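Local coordinates for protein putative N-acetylmuramoyl-L-alanine amidase (Enterococcus phage phiM1EF22, PDB 7D55) that probably serves as the tetrameric cell-wall-binding domain of a phage endolysin, anchoring a putative N-acetylmuramoyl-L-alanine amidase to the enterococcal cell envelope, at residues Met1-Ile9 with Ile57-Lys67; Met26-Arg35 with Leu75-Ile84. All coordinates share one frame; numbering follows the deposited sequence.

Interaction 1: residues Met1-Ile9 with Ile57-Lys67; sequences MYCLYERPI and IPFYSQKEWNK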
# COMPACT_ATOMS: atom_id res chain seq x y z
N MET A 1 -7.14 1.55 4.80
CA MET A 1 -7.86 2.68 4.23
C MET A 1 -8.25 2.43 2.78
O MET A 1 -7.46 2.66 1.86
CB MET A 1 -7.05 3.97 4.32
CG MET A 1 -7.11 4.58 5.70
SD MET A 1 -6.41 6.23 5.77
CE MET A 1 -7.53 7.14 4.70
N TYR A 2 -9.47 1.96 2.60
CA TYR A 2 -10.03 1.68 1.30
C TYR A 2 -11.41 2.32 1.23
O TYR A 2 -12.10 2.44 2.24
CB TYR A 2 -10.20 0.18 1.10
CG TYR A 2 -8.89 -0.57 1.14
CD1 TYR A 2 -8.16 -0.78 -0.01
CD2 TYR A 2 -8.39 -1.05 2.35
CE1 TYR A 2 -6.95 -1.46 0.03
CE2 TYR A 2 -7.18 -1.72 2.40
CZ TYR A 2 -6.47 -1.92 1.23
OH TYR A 2 -5.27 -2.60 1.27
N CYS A 3 -11.81 2.71 0.02
CA CYS A 3 -13.20 3.09 -0.17
C CYS A 3 -13.51 3.07 -1.66
O CYS A 3 -12.61 3.07 -2.50
CB CYS A 3 -13.52 4.46 0.44
SG CYS A 3 -12.68 5.87 -0.29
N LEU A 4 -14.81 3.01 -1.96
CA LEU A 4 -15.34 3.31 -3.28
C LEU A 4 -16.12 4.60 -3.18
O LEU A 4 -16.72 4.91 -2.14
CB LEU A 4 -16.28 2.20 -3.76
CG LEU A 4 -15.61 0.85 -4.04
CD1 LEU A 4 -16.63 -0.29 -4.05
CD2 LEU A 4 -14.85 0.93 -5.36
N TYR A 5 -16.13 5.37 -4.26
CA TYR A 5 -16.89 6.62 -4.29
C TYR A 5 -17.20 6.94 -5.74
O TYR A 5 -16.69 6.31 -6.66
CB TYR A 5 -16.13 7.77 -3.61
CG TYR A 5 -14.84 8.17 -4.30
CD1 TYR A 5 -13.66 7.49 -4.05
CD2 TYR A 5 -14.81 9.25 -5.19
CE1 TYR A 5 -12.47 7.87 -4.68
CE2 TYR A 5 -13.63 9.64 -5.82
CZ TYR A 5 -12.47 8.94 -5.56
OH TYR A 5 -11.29 9.30 -6.18
N GLU A 6 -18.05 7.94 -5.94
CA GLU A 6 -18.38 8.41 -7.27
C GLU A 6 -17.92 9.85 -7.43
O GLU A 6 -17.95 10.62 -6.46
CB GLU A 6 -19.88 8.32 -7.52
CG GLU A 6 -20.37 6.88 -7.64
CD GLU A 6 -21.88 6.78 -7.69
OE1 GLU A 6 -22.47 6.12 -6.82
OE2 GLU A 6 -22.48 7.35 -8.60
N ARG A 7 -17.51 10.22 -8.64
CA ARG A 7 -17.06 11.58 -8.91
C ARG A 7 -17.29 11.90 -10.38
O ARG A 7 -17.45 10.99 -11.21
CB ARG A 7 -15.58 11.76 -8.51
CG ARG A 7 -14.62 10.86 -9.26
CD ARG A 7 -13.84 11.64 -10.31
NE ARG A 7 -12.97 12.62 -9.68
CZ ARG A 7 -12.99 13.93 -9.91
NH1 ARG A 7 -13.83 14.46 -10.80
NH2 ARG A 7 -12.13 14.72 -9.26
N PRO A 8 -17.35 13.19 -10.74
CA PRO A 8 -17.70 13.55 -12.12
C PRO A 8 -16.61 13.24 -13.13
O PRO A 8 -15.41 13.28 -12.84
CB PRO A 8 -17.95 15.06 -12.04
CG PRO A 8 -18.28 15.31 -10.60
CD PRO A 8 -17.40 14.36 -9.84
N ILE A 9 -17.06 12.99 -14.36
CA ILE A 9 -16.18 12.69 -15.49
C ILE A 9 -16.80 13.31 -16.73
O ILE A 9 -18.03 13.41 -16.85
CB ILE A 9 -15.95 11.16 -15.65
CG1 ILE A 9 -14.93 10.87 -16.75
CG2 ILE A 9 -17.25 10.43 -15.96
CD1 ILE A 9 -14.44 9.43 -16.74
N ILE A 57 -16.91 -2.85 2.25
CA ILE A 57 -16.00 -1.72 2.01
C ILE A 57 -16.78 -0.41 2.14
O ILE A 57 -17.95 -0.33 1.69
CB ILE A 57 -15.34 -1.83 0.62
CG1 ILE A 57 -14.23 -0.79 0.44
CG2 ILE A 57 -16.38 -1.75 -0.51
CD1 ILE A 57 -13.48 -0.93 -0.85
N PRO A 58 -16.21 0.63 2.75
CA PRO A 58 -16.90 1.93 2.77
C PRO A 58 -17.16 2.43 1.36
O PRO A 58 -16.30 2.34 0.48
CB PRO A 58 -15.90 2.83 3.49
CG PRO A 58 -15.13 1.91 4.36
CD PRO A 58 -14.99 0.64 3.56
N PHE A 59 -18.35 2.98 1.15
CA PHE A 59 -18.76 3.54 -0.13
C PHE A 59 -19.37 4.91 0.12
O PHE A 59 -20.20 5.07 1.02
CB PHE A 59 -19.79 2.62 -0.82
CG PHE A 59 -20.39 3.20 -2.08
CD1 PHE A 59 -19.64 3.33 -3.24
CD2 PHE A 59 -21.72 3.61 -2.11
CE1 PHE A 59 -20.19 3.86 -4.41
CE2 PHE A 59 -22.28 4.14 -3.27
CZ PHE A 59 -21.51 4.27 -4.42
N TYR A 60 -18.95 5.90 -0.65
CA TYR A 60 -19.53 7.22 -0.57
C TYR A 60 -20.36 7.42 -1.83
O TYR A 60 -19.83 7.37 -2.94
CB TYR A 60 -18.44 8.28 -0.46
CG TYR A 60 -17.66 8.21 0.83
CD1 TYR A 60 -16.57 7.36 0.94
CD2 TYR A 60 -18.03 8.97 1.93
CE1 TYR A 60 -15.85 7.29 2.11
CE2 TYR A 60 -17.30 8.91 3.11
CZ TYR A 60 -16.22 8.06 3.19
OH TYR A 60 -15.48 7.99 4.36
N SER A 61 -21.66 7.59 -1.65
CA SER A 61 -22.55 7.79 -2.77
C SER A 61 -22.64 9.28 -3.09
O SER A 61 -22.10 10.13 -2.38
CB SER A 61 -23.93 7.24 -2.45
OG SER A 61 -24.68 8.19 -1.72
N GLN A 62 -23.38 9.60 -4.15
CA GLN A 62 -23.59 10.99 -4.52
C GLN A 62 -24.47 11.75 -3.54
O GLN A 62 -24.59 12.97 -3.66
CB GLN A 62 -24.17 11.10 -5.92
CG GLN A 62 -23.19 10.71 -7.02
CD GLN A 62 -23.82 10.86 -8.39
OE1 GLN A 62 -24.34 11.92 -8.72
NE2 GLN A 62 -23.77 9.79 -9.19
N LYS A 63 -25.12 11.06 -2.60
CA LYS A 63 -25.80 11.77 -1.52
C LYS A 63 -24.80 12.47 -0.62
O LYS A 63 -25.05 13.60 -0.17
CB LYS A 63 -26.67 10.78 -0.73
CG LYS A 63 -27.43 11.41 0.42
CD LYS A 63 -28.40 10.41 1.05
CE LYS A 63 -29.23 11.06 2.15
NZ LYS A 63 -28.35 11.72 3.17
N GLU A 64 -23.64 11.85 -0.38
CA GLU A 64 -22.60 12.35 0.52
C GLU A 64 -21.58 13.24 -0.20
O GLU A 64 -21.21 14.30 0.31
CB GLU A 64 -21.86 11.16 1.15
CG GLU A 64 -22.66 10.34 2.15
CD GLU A 64 -23.49 9.24 1.51
OE1 GLU A 64 -24.70 9.17 1.80
OE2 GLU A 64 -22.93 8.44 0.72
N TRP A 65 -21.08 12.79 -1.34
CA TRP A 65 -20.02 13.49 -2.06
C TRP A 65 -20.54 13.84 -3.45
O TRP A 65 -20.87 12.94 -4.22
CB TRP A 65 -18.79 12.59 -2.21
CG TRP A 65 -18.01 12.29 -0.97
CD1 TRP A 65 -18.33 12.61 0.32
CD2 TRP A 65 -16.76 11.60 -0.92
NE1 TRP A 65 -17.34 12.15 1.18
CE2 TRP A 65 -16.37 11.53 0.43
CE3 TRP A 65 -15.94 11.03 -1.89
CZ2 TRP A 65 -15.18 10.91 0.83
CZ3 TRP A 65 -14.77 10.42 -1.50
CH2 TRP A 65 -14.40 10.36 -0.15
N ASN A 66 -20.58 15.13 -3.76
CA ASN A 66 -21.13 15.57 -5.04
C ASN A 66 -20.54 16.95 -5.35
O ASN A 66 -19.65 17.43 -4.64
CB ASN A 66 -22.65 15.56 -4.98
CG ASN A 66 -23.18 16.34 -3.80
OD1 ASN A 66 -22.87 17.52 -3.65
ND2 ASN A 66 -23.97 15.68 -2.96
N LYS A 67 -21.04 17.60 -6.40
CA LYS A 67 -20.46 18.88 -6.78
C LYS A 67 -20.70 19.96 -5.75
O LYS A 67 -19.96 20.95 -5.70
CB LYS A 67 -20.96 19.32 -8.15
CG LYS A 67 -20.59 18.35 -9.27
CD LYS A 67 -21.13 18.80 -10.61
CE LYS A 67 -20.80 17.78 -11.67
NZ LYS A 67 -21.60 18.08 -12.93
O HOH W 1 -24.55 7.63 -5.85
O HOH W 2 -19.79 10.24 -4.64

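Interaction 2: residues Met26-Arg35 with Leu75-Ile84; sequences MFCNGVNCRR and LETVCPVVGI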
# COMPACT_ATOMS: atom_id res chain seq x y z
N MET A 26 -14.87 5.28 -8.43
CA MET A 26 -13.44 5.25 -8.22
C MET A 26 -13.15 4.39 -7.00
O MET A 26 -13.99 4.24 -6.11
CB MET A 26 -12.88 6.65 -7.92
CG MET A 26 -13.15 7.71 -9.00
SD MET A 26 -12.10 7.62 -10.46
CE MET A 26 -10.50 8.02 -9.77
N PHE A 27 -11.93 3.86 -6.97
CA PHE A 27 -11.45 2.99 -5.90
C PHE A 27 -10.20 3.63 -5.31
O PHE A 27 -9.25 3.94 -6.03
CB PHE A 27 -11.09 1.62 -6.47
CG PHE A 27 -10.35 0.73 -5.52
CD1 PHE A 27 -10.90 0.42 -4.28
CD2 PHE A 27 -9.14 0.16 -5.88
CE1 PHE A 27 -10.22 -0.41 -3.40
CE2 PHE A 27 -8.46 -0.68 -5.02
CZ PHE A 27 -9.01 -0.97 -3.77
N CYS A 28 -10.21 3.83 -3.99
CA CYS A 28 -9.06 4.36 -3.28
C CYS A 28 -8.50 3.25 -2.40
O CYS A 28 -9.26 2.57 -1.70
CB CYS A 28 -9.47 5.54 -2.41
SG CYS A 28 -8.10 6.16 -1.44
N ASN A 29 -7.18 3.06 -2.43
CA ASN A 29 -6.52 2.04 -1.62
C ASN A 29 -5.58 2.65 -0.58
O ASN A 29 -4.70 1.96 -0.06
CB ASN A 29 -5.77 1.05 -2.51
CG ASN A 29 -4.75 1.73 -3.41
OD1 ASN A 29 -4.42 2.90 -3.20
ND2 ASN A 29 -4.28 1.02 -4.43
N GLY A 30 -5.73 3.95 -0.28
CA GLY A 30 -4.82 4.62 0.62
C GLY A 30 -3.54 5.10 -0.03
O GLY A 30 -2.81 5.89 0.59
N VAL A 31 -3.26 4.65 -1.25
CA VAL A 31 -2.09 5.06 -2.02
C VAL A 31 -2.50 5.90 -3.23
O VAL A 31 -1.93 6.96 -3.48
CB VAL A 31 -1.24 3.85 -2.45
CG1 VAL A 31 -0.04 4.30 -3.26
CG2 VAL A 31 -0.80 3.02 -1.24
N ASN A 32 -3.49 5.43 -3.98
CA ASN A 32 -3.95 6.15 -5.17
C ASN A 32 -5.45 5.96 -5.32
O ASN A 32 -6.06 5.13 -4.64
CB ASN A 32 -3.20 5.69 -6.43
CG ASN A 32 -3.18 4.17 -6.58
OD1 ASN A 32 -4.20 3.52 -6.43
ND2 ASN A 32 -2.03 3.62 -6.90
N CYS A 33 -6.03 6.73 -6.24
CA CYS A 33 -7.43 6.58 -6.62
C CYS A 33 -7.47 6.17 -8.09
O CYS A 33 -6.80 6.78 -8.93
CB CYS A 33 -8.20 7.89 -6.41
SG CYS A 33 -8.42 8.31 -4.65
N ARG A 34 -8.23 5.12 -8.39
CA ARG A 34 -8.26 4.56 -9.73
C ARG A 34 -9.70 4.40 -10.17
O ARG A 34 -10.57 4.06 -9.37
CB ARG A 34 -7.58 3.20 -9.74
CG ARG A 34 -7.25 2.73 -11.12
CD ARG A 34 -6.55 1.37 -11.10
NE ARG A 34 -5.21 1.42 -10.51
CZ ARG A 34 -4.10 1.75 -11.18
NH1 ARG A 34 -4.16 2.10 -12.46
NH2 ARG A 34 -2.92 1.73 -10.57
N ARG A 35 -9.94 4.64 -11.45
CA ARG A 35 -11.30 4.54 -11.98
C ARG A 35 -11.76 3.09 -12.04
O ARG A 35 -11.00 2.19 -12.43
CB ARG A 35 -11.40 5.16 -13.36
CG ARG A 35 -12.82 5.16 -13.88
CD ARG A 35 -12.91 5.60 -15.31
NE ARG A 35 -14.28 5.53 -15.77
CZ ARG A 35 -14.67 5.77 -17.01
NH1 ARG A 35 -13.78 6.10 -17.93
NH2 ARG A 35 -15.96 5.67 -17.32
N LEU A 75 -9.81 13.86 -1.13
CA LEU A 75 -9.23 12.52 -1.12
C LEU A 75 -8.18 12.38 -2.21
O LEU A 75 -7.09 11.83 -1.97
CB LEU A 75 -10.32 11.48 -1.29
CG LEU A 75 -9.81 10.04 -1.37
CD1 LEU A 75 -8.98 9.74 -0.13
CD2 LEU A 75 -10.98 9.09 -1.51
N GLU A 76 -8.48 12.87 -3.41
CA GLU A 76 -7.58 12.75 -4.55
C GLU A 76 -6.34 13.62 -4.44
O GLU A 76 -5.38 13.40 -5.19
CB GLU A 76 -8.35 13.01 -5.85
CG GLU A 76 -9.42 11.97 -6.11
CD GLU A 76 -10.33 12.32 -7.29
OE1 GLU A 76 -10.09 13.35 -7.95
OE2 GLU A 76 -11.29 11.56 -7.55
N THR A 77 -6.32 14.59 -3.52
CA THR A 77 -5.08 15.31 -3.24
C THR A 77 -4.15 14.50 -2.36
O THR A 77 -2.92 14.61 -2.49
CB THR A 77 -5.40 16.65 -2.57
OG1 THR A 77 -6.32 17.37 -3.39
CG2 THR A 77 -4.15 17.48 -2.40
N VAL A 78 -4.70 13.70 -1.45
CA VAL A 78 -3.86 12.92 -0.55
C VAL A 78 -3.54 11.54 -1.10
O VAL A 78 -2.52 10.95 -0.73
CB VAL A 78 -4.48 12.84 0.86
CG1 VAL A 78 -4.64 14.24 1.45
CG2 VAL A 78 -5.81 12.15 0.82
N CYS A 79 -4.40 11.01 -1.99
CA CYS A 79 -4.20 9.73 -2.66
C CYS A 79 -4.41 10.02 -4.14
O CYS A 79 -5.53 9.90 -4.66
CB CYS A 79 -5.21 8.69 -2.19
SG CYS A 79 -5.09 8.32 -0.46
N PRO A 80 -3.36 10.42 -4.85
CA PRO A 80 -3.55 10.96 -6.20
C PRO A 80 -4.12 9.94 -7.18
O PRO A 80 -3.90 8.74 -7.08
CB PRO A 80 -2.14 11.40 -6.61
CG PRO A 80 -1.45 11.67 -5.30
CD PRO A 80 -1.98 10.63 -4.36
N VAL A 81 -4.86 10.47 -8.15
CA VAL A 81 -5.46 9.62 -9.17
C VAL A 81 -4.37 9.03 -10.06
O VAL A 81 -3.34 9.66 -10.33
CB VAL A 81 -6.51 10.39 -9.99
CG1 VAL A 81 -7.53 11.02 -9.07
CG2 VAL A 81 -5.84 11.47 -10.84
N VAL A 82 -4.58 7.78 -10.44
CA VAL A 82 -3.69 7.10 -11.37
C VAL A 82 -4.51 6.55 -12.52
O VAL A 82 -5.71 6.31 -12.40
CB VAL A 82 -2.89 5.96 -10.69
CG1 VAL A 82 -1.87 6.53 -9.72
CG2 VAL A 82 -3.83 5.00 -9.99
N GLY A 83 -3.85 6.38 -13.66
CA GLY A 83 -4.44 5.70 -14.79
C GLY A 83 -5.47 6.48 -15.57
O GLY A 83 -6.10 5.92 -16.47
N ILE A 84 -5.67 7.76 -15.25
CA ILE A 84 -6.67 8.59 -15.92
C ILE A 84 -6.23 10.03 -15.77
O ILE A 84 -5.52 10.38 -14.82
CB ILE A 84 -8.08 8.33 -15.31
CG1 ILE A 84 -9.18 9.10 -16.04
CG2 ILE A 84 -8.11 8.70 -13.85
CD1 ILE A 84 -10.57 8.71 -15.57
O HOH W 3 -7.96 5.21 -13.43

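Interaction 1: residues Met1-Ile9 with Ile57-Lys67
E6 of the N-terminal strand reaches F59 and Q62 on the segment 57-67 with a single extended side chain. Its CB lies alongside the CG of Q62. CG is anti to the carbonyl carbon (chi1 -70°) and the chain beyond it is extended, which carries the carboxylate out between the two partners. OE1 meets the edge of the F59 ring near its plane, 3.2 Å from F59 CZ, and also takes a proton from a water that accepts from the backbone N of Q62. OE2 receives a nearly straight bond from Q62 NE2 (2.8 Å, 171°); the donor lies above the carboxylate plane, and carboxylate and amide stand almost perpendicular. With each oxygen gripped separately, the rotation of the carboxylate is probably well fixed.

Behind this polar end the backbones pair in parallel: L4 N donates to P58 O (2.9 Å) and Y60 N to L4 O (2.9 Å). L4 CB touches the F59 ring at its edge, 3.6 Å from CD1, while the CD1 branch of L4 rests on I57 CG2, the two side chains crossing at about a right angle; M42 and I45 of helix 39-53 continue this packing. On the face of the sheet carrying Y5 and Y60, W65 CZ3 approaches Y5 CG obliquely at 3.6 Å, and W65 CZ2 sits over the centre of the Y60 ring. The Y60 hydroxyl bonds to D47 of the second subunit, placing this aromatic cluster next to a subunit interface. At the far end, P8 CG packs on K67 CE (3.7 Å). The short strand 59-60 thus adds a parallel edge to the mixed sheet; W65 packs on the face carrying Y5 and Y60, while helix 39-53 meets L4 and I57.

Interaction 2: residues Met26-Arg35 with Leu75-Ile84
C33 and V81 pair in parallel where strand 33-36 meets the short strand 81-82, their CA atoms 4.4 Å apart. C33 N donates to P80 O (3.0 Å) and V82 N to C33 O (2.9 Å). A water extends the pairing, accepting from R35 N and donating to V82 O. Before the strand, N29 OD1 accepts from V31 N, an Asx turn, and also from N32 N, which extends it to an Asx motif and shapes the hairpin between 28 and 33.

V82 is modelled in two conformers. In the one described, CG1 lies against N32 CB (3.6 Å), and CG2 sits over one face of the R34 guanidinium, 3.4 Å from R34 NH2. The bend in the R34 chain at chi3 (-68°) brings the flat group over the position of CG2 in that conformer.

The other face gathers sulfur atoms. C28 SG, anti to its own N (chi1 177°), lies 3.8 Å from C79 SG and also touches L75 CD1, while C33 SG packs on L75 CG at 4.0 Å. C28 and C79 are therefore in van der Waals contact without a disulfide. Y5 approaches the same layer from strand 3-9. The C-terminal end of helix 71-78 thus packs against a beta hairpin through L75 and E76 before the chain turns at C79-P80 and joins the sheet as a parallel edge strand.

From the N terminus, strand 3-9 runs antiparallel to strand 22-28, which turns through the hairpin into strand 33-36. After helix 39-53, interaction 1 closes the first long loop by bringing 57-67 back beside the opening strand. Helix 71-78 follows, and interaction 2 closes the second loop by returning 75-84 to strand 33-36. The two loops cross, since their segments alternate along the chain, and they add the two outermost strands of the mixed sheet within this chain. Their centres lie about 12 Å apart, joined through the backbone pairing of Y5 with M26 and by the Y5 hydroxyl, which probably bonds to E76. Both also touch the second subunit of the tetramer.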